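Local coordinates for cell wall surface anchor family protein (Streptococcus agalactiae serogroup V, PDB 3TW0), which serves as the adhesive tip pilin GBS104 of the pilus, probably attaching the bacterium to host tissue through a magnesium-binding von Willebrand factor A domain, at residues 173-178 and 329-334; 225-230 and 278-283; 231-236 and 299-304. The protein carries 2 engineered substitutions. One frame throughout, in Å; residues are numbered along the deposited sequence.

Contact 1. Residues 173-178 and 329-334; sequences DGVPTM and GDPGAT. With ACT (acetate ion), chain F.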
loop_
_atom_site.group_PDB
_atom_site.type_symbol
_atom_site.label_atom_id
_atom_site.label_comp_id
_atom_site.label_asym_id
_atom_site.label_seq_id
_atom_site.Cartn_x
_atom_site.Cartn_y
_atom_site.Cartn_z
ATOM N N ASP A 173 9.514 -2.090 -4.384
ATOM C CA ASP A 173 10.530 -1.051 -4.201
ATOM C C ASP A 173 10.528 -0.489 -2.763
ATOM O O ASP A 173 11.318 0.391 -2.424
ATOM C CB ASP A 173 10.404 0.059 -5.271
ATOM C CG ASP A 173 9.090 0.821 -5.171
ATOM O OD1 ASP A 173 8.476 0.807 -4.090
ATOM O OD2 ASP A 173 8.685 1.457 -6.153
ATOM N N GLY A 174 9.646 -1.037 -1.922
ATOM C CA GLY A 174 9.665 -0.763 -0.483
ATOM C C GLY A 174 9.046 0.526 0.018
ATOM O O GLY A 174 9.374 0.984 1.126
ATOM N N VAL A 175 8.146 1.133 -0.761
ATOM C CA VAL A 175 7.557 2.411 -0.314
ATOM C C VAL A 175 6.042 2.371 -0.280
ATOM O O VAL A 175 5.388 2.683 -1.295
ATOM C CB VAL A 175 8.043 3.628 -1.158
ATOM C CG1 VAL A 175 7.519 4.944 -0.569
ATOM C CG2 VAL A 175 9.589 3.650 -1.274
ATOM N N PRO A 176 5.466 1.961 0.862
ATOM C CA PRO A 176 4.009 1.918 0.933
ATOM C C PRO A 176 3.442 3.308 1.072
ATOM O O PRO A 176 4.027 4.161 1.760
ATOM C CB PRO A 176 3.739 1.081 2.182
ATOM C CG PRO A 176 4.912 1.431 3.100
ATOM C CD PRO A 176 6.087 1.551 2.153
ATOM N N THR A 177 2.297 3.538 0.439
ATOM C CA THR A 177 1.726 4.876 0.340
ATOM C C THR A 177 0.223 4.832 0.607
ATOM O O THR A 177 -0.505 5.769 0.295
ATOM C CB THR A 177 1.929 5.449 -1.076
ATOM O OG1 THR A 177 1.333 4.553 -2.019
ATOM C CG2 THR A 177 3.404 5.603 -1.424
ATOM N N MET A 178 -0.237 3.720 1.171
ATOM C CA MET A 178 -1.631 3.547 1.561
ATOM C C MET A 178 -1.573 2.599 2.726
ATOM O O MET A 178 -0.653 1.781 2.750
ATOM C CB MET A 178 -2.404 2.890 0.424
ATOM C CG MET A 178 -3.898 2.944 0.599
ATOM S SD MET A 178 -4.763 2.486 -0.962
ATOM C CE MET A 178 -4.766 4.079 -1.835
ATOM N N GLY A 329 13.128 5.227 -2.435
ATOM C CA GLY A 329 12.139 5.945 -1.610
ATOM C C GLY A 329 11.019 6.723 -2.308
ATOM O O GLY A 329 10.253 7.427 -1.636
ATOM N N ASP A 330 10.875 6.565 -3.629
ATOM C CA ASP A 330 9.797 7.248 -4.371
ATOM C C ASP A 330 8.408 6.633 -4.073
ATOM O O ASP A 330 8.248 5.419 -4.178
ATOM C CB ASP A 330 10.104 7.252 -5.881
ATOM C CG ASP A 330 9.092 8.077 -6.728
ATOM O OD1 ASP A 330 8.596 9.146 -6.289
ATOM O OD2 ASP A 330 8.810 7.662 -7.881
ATOM N N PRO A 331 7.419 7.466 -3.668
ATOM C CA PRO A 331 7.502 8.906 -3.283
ATOM C C PRO A 331 7.563 9.177 -1.758
ATOM O O PRO A 331 6.871 8.508 -0.980
ATOM C CB PRO A 331 6.179 9.456 -3.809
ATOM C CG PRO A 331 5.206 8.294 -3.523
ATOM C CD PRO A 331 6.013 7.017 -3.736
ATOM N N GLY A 332 8.387 10.157 -1.352
ATOM C CA GLY A 332 8.336 10.758 -0.003
ATOM C C GLY A 332 9.117 10.070 1.098
ATOM O O GLY A 332 9.116 10.522 2.246
ATOM N N ALA A 333 9.803 8.986 0.756
ATOM C CA ALA A 333 10.691 8.339 1.697
ATOM C C ALA A 333 12.127 8.511 1.217
ATOM O O ALA A 333 12.384 8.841 0.072
ATOM C CB ALA A 333 10.329 6.862 1.854
ATOM N N THR A 334 13.068 8.317 2.113
ATOM C CA THR A 334 14.465 8.260 1.713
ATOM C C THR A 334 14.786 6.810 1.357
ATOM O O THR A 334 14.015 5.907 1.710
ATOM C CB THR A 334 15.360 8.629 2.878
ATOM O OG1 THR A 334 15.102 7.704 3.931
ATOM C CG2 THR A 334 15.058 10.059 3.350
HETATM C C ACT F . 2.792 4.462 -5.749
HETATM O O ACT F . 3.632 3.644 -6.163
HETATM O OXT ACT F . 2.447 4.288 -4.560
HETATM C CH3 ACT F . 2.218 5.573 -6.617
HETATM O O HOH W 1 11.995 2.722 -3.549
HETATM O O HOH W 2 10.162 3.753 -5.336
HETATM O O HOH W 3 5.668 3.531 -3.917
#

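Contact 2. Residues 225-230 and 278-283; sequences KGDGES and DYNWVY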
loop_
_atom_site.group_PDB
_atom_site.type_symbol
_atom_site.label_atom_id
_atom_site.label_comp_id
_atom_site.label_asym_id
_atom_site.label_seq_id
_atom_site.Cartn_x
_atom_site.Cartn_y
_atom_site.Cartn_z
ATOM N N LYS A 225 -6.204 5.095 4.663
ATOM C CA LYS A 225 -5.330 6.291 4.745
ATOM C C LYS A 225 -4.430 6.344 3.530
ATOM O O LYS A 225 -3.978 5.300 3.029
ATOM C CB LYS A 225 -4.452 6.283 6.025
ATOM C CG LYS A 225 -5.230 6.332 7.352
ATOM C CD LYS A 225 -6.105 7.556 7.486
ATOM C CE LYS A 225 -6.906 7.545 8.781
ATOM N NZ LYS A 225 -7.286 8.946 9.286
ATOM N N GLY A 226 -4.136 7.550 3.064
ATOM C CA GLY A 226 -3.295 7.691 1.872
ATOM C C GLY A 226 -4.042 7.413 0.578
ATOM O O GLY A 226 -5.097 6.784 0.584
ATOM N N ASP A 227 -3.496 7.934 -0.517
ATOM C CA ASP A 227 -4.020 7.731 -1.867
ATOM C C ASP A 227 -2.909 7.471 -2.886
ATOM O O ASP A 227 -3.122 7.683 -4.081
ATOM C CB ASP A 227 -4.846 8.953 -2.319
ATOM C CG ASP A 227 -4.028 10.254 -2.362
ATOM O OD1 ASP A 227 -2.813 10.253 -2.076
ATOM O OD2 ASP A 227 -4.623 11.296 -2.690
ATOM N N GLY A 228 -1.737 7.020 -2.431
ATOM C CA GLY A 228 -0.568 6.917 -3.307
ATOM C C GLY A 228 0.313 8.166 -3.467
ATOM O O GLY A 228 1.314 8.133 -4.146
ATOM N N GLU A 229 -0.052 9.266 -2.833
ATOM C CA GLU A 229 0.652 10.532 -2.998
ATOM C C GLU A 229 2.050 10.430 -2.341
ATOM O O GLU A 229 3.044 10.889 -2.901
ATOM C CB GLU A 229 -0.228 11.633 -2.360
ATOM C CG GLU A 229 0.326 13.066 -2.298
ATOM C CD GLU A 229 0.191 13.824 -3.614
ATOM O OE1 GLU A 229 -0.959 13.936 -4.122
ATOM O OE2 GLU A 229 1.229 14.306 -4.132
ATOM N N SER A 230 2.131 9.755 -1.184
ATOM C CA SER A 230 3.358 9.791 -0.379
ATOM C C SER A 230 3.458 8.690 0.690
ATOM O O SER A 230 2.475 8.218 1.212
ATOM C CB SER A 230 3.537 11.189 0.276
ATOM O OG SER A 230 4.730 11.248 1.059
ATOM N N ASP A 278 -8.531 14.517 4.171
ATOM C CA ASP A 278 -8.110 14.208 5.541
ATOM C C ASP A 278 -7.544 12.797 5.772
ATOM O O ASP A 278 -6.899 12.540 6.803
ATOM C CB ASP A 278 -9.176 14.587 6.582
ATOM C CG ASP A 278 -10.443 13.727 6.500
ATOM O OD1 ASP A 278 -10.378 12.532 6.173
ATOM O OD2 ASP A 278 -11.520 14.265 6.796
ATOM N N TYR A 279 -7.733 11.909 4.799
ATOM C CA TYR A 279 -7.080 10.619 4.837
ATOM C C TYR A 279 -5.574 10.720 4.498
ATOM O O TYR A 279 -4.841 9.761 4.660
ATOM C CB TYR A 279 -7.804 9.569 3.974
ATOM C CG TYR A 279 -8.035 9.940 2.531
ATOM C CD1 TYR A 279 -9.335 10.095 2.035
ATOM C CD2 TYR A 279 -6.974 10.103 1.657
ATOM C CE1 TYR A 279 -9.555 10.424 0.696
ATOM C CE2 TYR A 279 -7.181 10.417 0.344
ATOM C CZ TYR A 279 -8.484 10.576 -0.138
ATOM O OH TYR A 279 -8.669 10.905 -1.472
ATOM N N ASN A 280 -5.117 11.893 4.088
ATOM C CA ASN A 280 -3.676 12.126 3.931
ATOM C C ASN A 280 -2.970 12.805 5.104
ATOM O O ASN A 280 -1.758 13.026 5.032
ATOM C CB ASN A 280 -3.390 12.908 2.640
ATOM C CG ASN A 280 -3.419 12.015 1.412
ATOM O OD1 ASN A 280 -2.839 10.914 1.417
ATOM N ND2 ASN A 280 -4.089 12.477 0.350
ATOM N N TRP A 281 -3.718 13.140 6.155
ATOM C CA TRP A 281 -3.243 13.942 7.278
ATOM C C TRP A 281 -2.540 13.093 8.324
ATOM O O TRP A 281 -2.856 11.920 8.507
ATOM C CB TRP A 281 -4.433 14.587 8.009
ATOM C CG TRP A 281 -5.200 15.652 7.248
ATOM C CD1 TRP A 281 -5.014 16.044 5.939
ATOM C CD2 TRP A 281 -6.324 16.409 7.731
ATOM N NE1 TRP A 281 -5.913 17.031 5.604
ATOM C CE2 TRP A 281 -6.739 17.266 6.676
ATOM C CE3 TRP A 281 -7.004 16.468 8.959
ATOM C CZ2 TRP A 281 -7.797 18.166 6.815
ATOM C CZ3 TRP A 281 -8.070 17.355 9.089
ATOM C CH2 TRP A 281 -8.447 18.212 8.022
ATOM N N VAL A 282 -1.635 13.701 9.071
ATOM C CA VAL A 282 -1.167 13.045 10.308
ATOM C C VAL A 282 -2.415 12.774 11.144
ATOM O O VAL A 282 -3.337 13.593 11.169
ATOM C CB VAL A 282 -0.137 13.923 11.050
ATOM C CG1 VAL A 282 0.172 13.362 12.437
ATOM C CG2 VAL A 282 1.125 13.996 10.245
ATOM N N TYR A 283 -2.481 11.600 11.762
ATOM C CA TYR A 283 -3.622 11.281 12.597
ATOM C C TYR A 283 -3.133 10.465 13.812
ATOM O O TYR A 283 -2.001 9.985 13.831
ATOM C CB TYR A 283 -4.713 10.525 11.798
ATOM C CG TYR A 283 -4.392 9.051 11.627
ATOM C CD1 TYR A 283 -3.490 8.630 10.651
ATOM C CD2 TYR A 283 -4.962 8.094 12.460
ATOM C CE1 TYR A 283 -3.178 7.283 10.493
ATOM C CE2 TYR A 283 -4.642 6.727 12.326
ATOM C CZ TYR A 283 -3.753 6.340 11.346
ATOM O OH TYR A 283 -3.449 5.028 11.201
HETATM O O HOH W 4 -5.428 10.880 8.317
HETATM O O HOH W 5 -9.100 9.971 7.554
#

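Contact 3. Residues 231-236 and 299-304; sequences FKLFSD and KTHGEP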
loop_
_atom_site.group_PDB
_atom_site.type_symbol
_atom_site.label_atom_id
_atom_site.label_comp_id
_atom_site.label_asym_id
_atom_site.label_seq_id
_atom_site.Cartn_x
_atom_site.Cartn_y
_atom_site.Cartn_z
ATOM N N PHE A 231 4.690 8.285 0.972
ATOM C CA PHE A 231 5.004 7.482 2.132
ATOM C C PHE A 231 4.564 8.219 3.410
ATOM O O PHE A 231 4.162 7.590 4.385
ATOM C CB PHE A 231 6.517 7.257 2.139
ATOM C CG PHE A 231 7.015 6.490 3.320
ATOM C CD1 PHE A 231 6.839 5.111 3.394
ATOM C CD2 PHE A 231 7.716 7.139 4.340
ATOM C CE1 PHE A 231 7.346 4.390 4.490
ATOM C CE2 PHE A 231 8.222 6.427 5.426
ATOM C CZ PHE A 231 8.020 5.053 5.507
ATOM N N LYS A 232 4.626 9.550 3.392
ATOM C CA LYS A 232 4.309 10.348 4.575
ATOM C C LYS A 232 2.844 10.736 4.660
ATOM O O LYS A 232 2.192 10.894 3.644
ATOM C CB LYS A 232 5.165 11.632 4.610
ATOM C CG LYS A 232 6.645 11.393 4.987
ATOM C CD LYS A 232 7.435 12.725 5.124
ATOM C CE LYS A 232 8.095 13.189 3.806
ATOM N NZ LYS A 232 7.110 13.609 2.727
ATOM N N LEU A 233 2.334 10.874 5.880
ATOM C CA LEU A 233 1.088 11.579 6.105
ATOM C C LEU A 233 1.465 13.015 6.427
ATOM O O LEU A 233 2.551 13.255 6.990
ATOM C CB LEU A 233 0.325 10.942 7.261
ATOM C CG LEU A 233 -0.280 9.570 6.927
ATOM C CD1 LEU A 233 -0.532 8.746 8.178
ATOM C CD2 LEU A 233 -1.578 9.693 6.056
ATOM N N PHE A 234 0.585 13.961 6.117
ATOM C CA PHE A 234 0.984 15.384 6.123
ATOM C C PHE A 234 0.595 16.089 7.407
ATOM O O PHE A 234 -0.544 16.005 7.846
ATOM C CB PHE A 234 0.439 16.126 4.878
ATOM C CG PHE A 234 0.874 15.506 3.579
ATOM C CD1 PHE A 234 2.219 15.447 3.237
ATOM C CD2 PHE A 234 -0.048 14.944 2.710
ATOM C CE1 PHE A 234 2.634 14.854 2.019
ATOM C CE2 PHE A 234 0.349 14.359 1.488
ATOM C CZ PHE A 234 1.682 14.314 1.153
ATOM N N SER A 235 1.567 16.770 8.014
ATOM C CA SER A 235 1.272 17.604 9.184
ATOM C C SER A 235 0.671 18.950 8.767
ATOM O O SER A 235 -0.196 19.492 9.461
ATOM C CB SER A 235 2.498 17.775 10.102
ATOM O OG SER A 235 3.650 18.122 9.345
ATOM N N ASP A 236 1.121 19.463 7.631
ATOM C CA ASP A 236 0.575 20.689 7.061
ATOM C C ASP A 236 -0.539 20.225 6.112
ATOM O O ASP A 236 -0.301 19.511 5.139
ATOM C CB ASP A 236 1.690 21.477 6.344
ATOM C CG ASP A 236 1.213 22.813 5.712
ATOM O OD1 ASP A 236 -0.003 23.173 5.730
ATOM O OD2 ASP A 236 2.103 23.528 5.197
ATOM N N LYS A 299 2.644 9.083 11.245
ATOM C CA LYS A 299 3.158 10.059 10.261
ATOM C C LYS A 299 3.605 9.440 8.943
ATOM O O LYS A 299 3.937 10.164 7.990
ATOM C CB LYS A 299 4.315 10.858 10.873
ATOM C CG LYS A 299 3.953 11.623 12.158
ATOM C CD LYS A 299 5.203 12.031 12.955
ATOM C CE LYS A 299 4.944 13.308 13.714
ATOM N NZ LYS A 299 5.450 13.276 15.143
ATOM N N THR A 300 3.628 8.107 8.877
ATOM C CA THR A 300 3.886 7.394 7.615
ATOM C C THR A 300 2.944 6.198 7.368
ATOM O O THR A 300 2.209 5.779 8.255
ATOM C CB THR A 300 5.307 6.839 7.580
ATOM O OG1 THR A 300 5.416 5.797 8.563
ATOM C CG2 THR A 300 6.334 7.949 7.856
ATOM N N HIS A 301 3.001 5.614 6.182
ATOM C CA HIS A 301 2.276 4.372 5.933
ATOM C C HIS A 301 3.078 3.161 6.359
ATOM O O HIS A 301 2.519 2.092 6.555
ATOM C CB HIS A 301 1.799 4.299 4.458
ATOM C CG HIS A 301 0.859 5.409 4.129
ATOM N ND1 HIS A 301 -0.467 5.387 4.507
ATOM C CD2 HIS A 301 1.085 6.640 3.617
ATOM C CE1 HIS A 301 -1.040 6.532 4.174
ATOM N NE2 HIS A 301 -0.115 7.313 3.639
ATOM N N GLY A 302 4.383 3.347 6.518
ATOM C CA GLY A 302 5.287 2.260 6.904
ATOM C C GLY A 302 4.936 1.774 8.291
ATOM O O GLY A 302 4.782 0.583 8.519
ATOM N N GLU A 303 4.765 2.707 9.222
ATOM C CA GLU A 303 4.499 2.322 10.579
ATOM C C GLU A 303 3.215 1.488 10.764
ATOM O O GLU A 303 3.262 0.402 11.352
ATOM C CB GLU A 303 4.596 3.508 11.563
ATOM C CG GLU A 303 4.395 3.038 13.011
ATOM C CD GLU A 303 4.264 4.158 14.037
ATOM O OE1 GLU A 303 4.151 5.336 13.649
ATOM O OE2 GLU A 303 4.278 3.847 15.257
ATOM N N PRO A 304 2.053 1.979 10.269
ATOM C CA PRO A 304 0.900 1.109 10.500
ATOM C C PRO A 304 1.051 -0.222 9.800
ATOM O O PRO A 304 0.578 -1.236 10.332
ATOM C CB PRO A 304 -0.298 1.927 9.944
ATOM C CG PRO A 304 0.356 3.027 9.089
ATOM C CD PRO A 304 1.645 3.316 9.799
HETATM O O HOH W 6 -0.223 9.927 2.534
#

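Contact 1. Residues 173-178 and 329-334
Val175 lies over one face of the flat cis peptide that joins Asp330 to Pro331, while two waters gather about that peptide's oxygen. CB of Val175 stands 3.5 Å from Asp330 O, and the two methyls spread in different directions from there. With CG1 anti to the backbone N (chi1 -174°), that branch reaches the CD corner of the Pro331 ring and the methyl of Ala333. CG2 presses instead on Gly329, whose CA is 3.4 Å away, a closer carbon pair than usual; glycine suits this place, since its backbone (phi 91°) would bring a side chain against the preceding carbonyl. Further along, Thr177 crosses Pro331 at about a right angle, its CG2 3.8 Å from Pro331 CD at the rim of the ring.

These loops border the magnesium site of the von Willebrand A fold, the metal-ion-dependent adhesion site. Ser20, Ser22 and Thr143 hold the ion in this chain; the Asp173 side chain, also part of the protein's magnesium-binding set, stops about 4 Å short of it, and its OD2 hydrogen-bonds Ser22 OG, so here it works from the second shell. A two-oxygen carboxylate suits this: OD1 weakly receives the N-H of Val175. Thr177 OG1, hydrogen-bonded to N of the metal ligand Thr143, also lies 2.8 Å from OXT of an acetate, probably from the crystallisation liquor, and the same anion bonds to Thr143 and to Ser22.

No direct hydrogen bond crosses the contact; waters take that role. One links Asp173 O to Gly329 N. A second donates to Asp330 O at 2.8 Å and weakly to Asp173 OD2, and a third, 2.8 Å from Val175 O, also donates to Asp330 O. The carboxylate of Asp330 turns elsewhere, to a salt bridge with Arg27.

Contact 2. Residues 225-230 and 278-283
The bend of Lys225 at chi2 (-59°) folds an otherwise extended lysine back over Tyr283, whose chi1 of 79° places CG between the backbone N and the carbonyl carbon, presenting the ring face to it. CE sits almost directly above the ring centre, 3.9 Å from the centroid, a CH-pi contact. NZ adds a cation-pi interaction over the same face at 4.1 Å from the centroid. A long aliphatic chain ending in a charge suits both tasks. NZ also donates to two waters: one passes the contact on to the carbonyls of Asp278 and Trp281, the other to Asp278 OD1. At the far end of the ring Tyr283 OH is hydrogen-bonded to Ile182 N.

The backbones are pinned by Gly226 N, which donates to Tyr279 O at 2.8 Å and nearly straight, although it approaches from above the carbonyl plane. Gly226 has positive phi, readily adopted by glycine, and its CA lies 3.3 Å from Asn280 OD1. The amide nitrogen of Asn280 makes a weak bond to Asp227 OD2, carboxylate and amide planes being turned 64° apart, and Asp227 CB rests 3.8 Å from CE2 of Tyr279. Asp227 OD1 meanwhile accepts from Glu229 N, closing an Asx turn that here faces the short 3-10 segment 278-280.

Contact 3. Residues 231-236 and 299-304
Phe231 and Thr300 pack beside an isolated antiparallel beta bridge, in which Lys232 and Thr300 form a non-hydrogen-bonded pair with their CA atoms 4.3 Å apart. The bonds flank the pair: His301 N donates to Phe231 O nearly along the C=O axis, and Leu233 N donates to Lys299 O at 2.7 Å, entering from above that carbonyl's plane. The bridge ties the loop 231-236 to the approach of helix 302-312 in this von Willebrand A-containing piece of the pilin.

The tight part is built round the Phe231 ring and Leu233. Phe231 has CG anti to its N (chi1 177°), which carries the ring alongside Thr300, the two side chains pointing the same way. Thr300 CB lies over one face of the ring, offset toward the rim, in a CH-pi contact, and its CG2 comes within 3.4 Å of Phe231 CE2. Gly302 suits the next place because a side chain there would run into Phe231 CE1. Leu233 crosses His301 at about a right angle, its CD2 3.7 Å from His301 NE2. The cost of this burial is Thr300 O, which has no polar partner in the model.

On the open side, Lys232 and Lys299 are exposed to solvent and contribute chiefly their backbones, with CA of Lys232 3.4 Å from Lys299 O. At the imidazole edge, in its plane, a water joins His301 NE2 to Lys232 O, while ND1 bonds Ser179 OG. Threonine also suits the helix entrance: Thr300 OG1 accepts a nearly straight capping bond from Glu303 N at 3.2 Å.

The three contacts form a continuous patch beside the magnesium site, their centres being about 7 Å apart for contacts 2 and 3, about 10 Å for 1 and 3, and about 13 Å for 1 and 2. Backbone bonds sew them together. Pro331 O of contact 1 probably accepts from Phe231 N of contact 3 at 2.9 Å, and Asn280 O of contact 2 from Phe234 N at 2.7 Å. Contacts 2 and 3 cross along the chain, and both nest within the loop closed by contact 1. Of the three, contact 1 comes nearest the ion, while Phe231 of contact 3 is about 9 Å and Asp227 of contact 2 about 12 Å from it, side chain to ion.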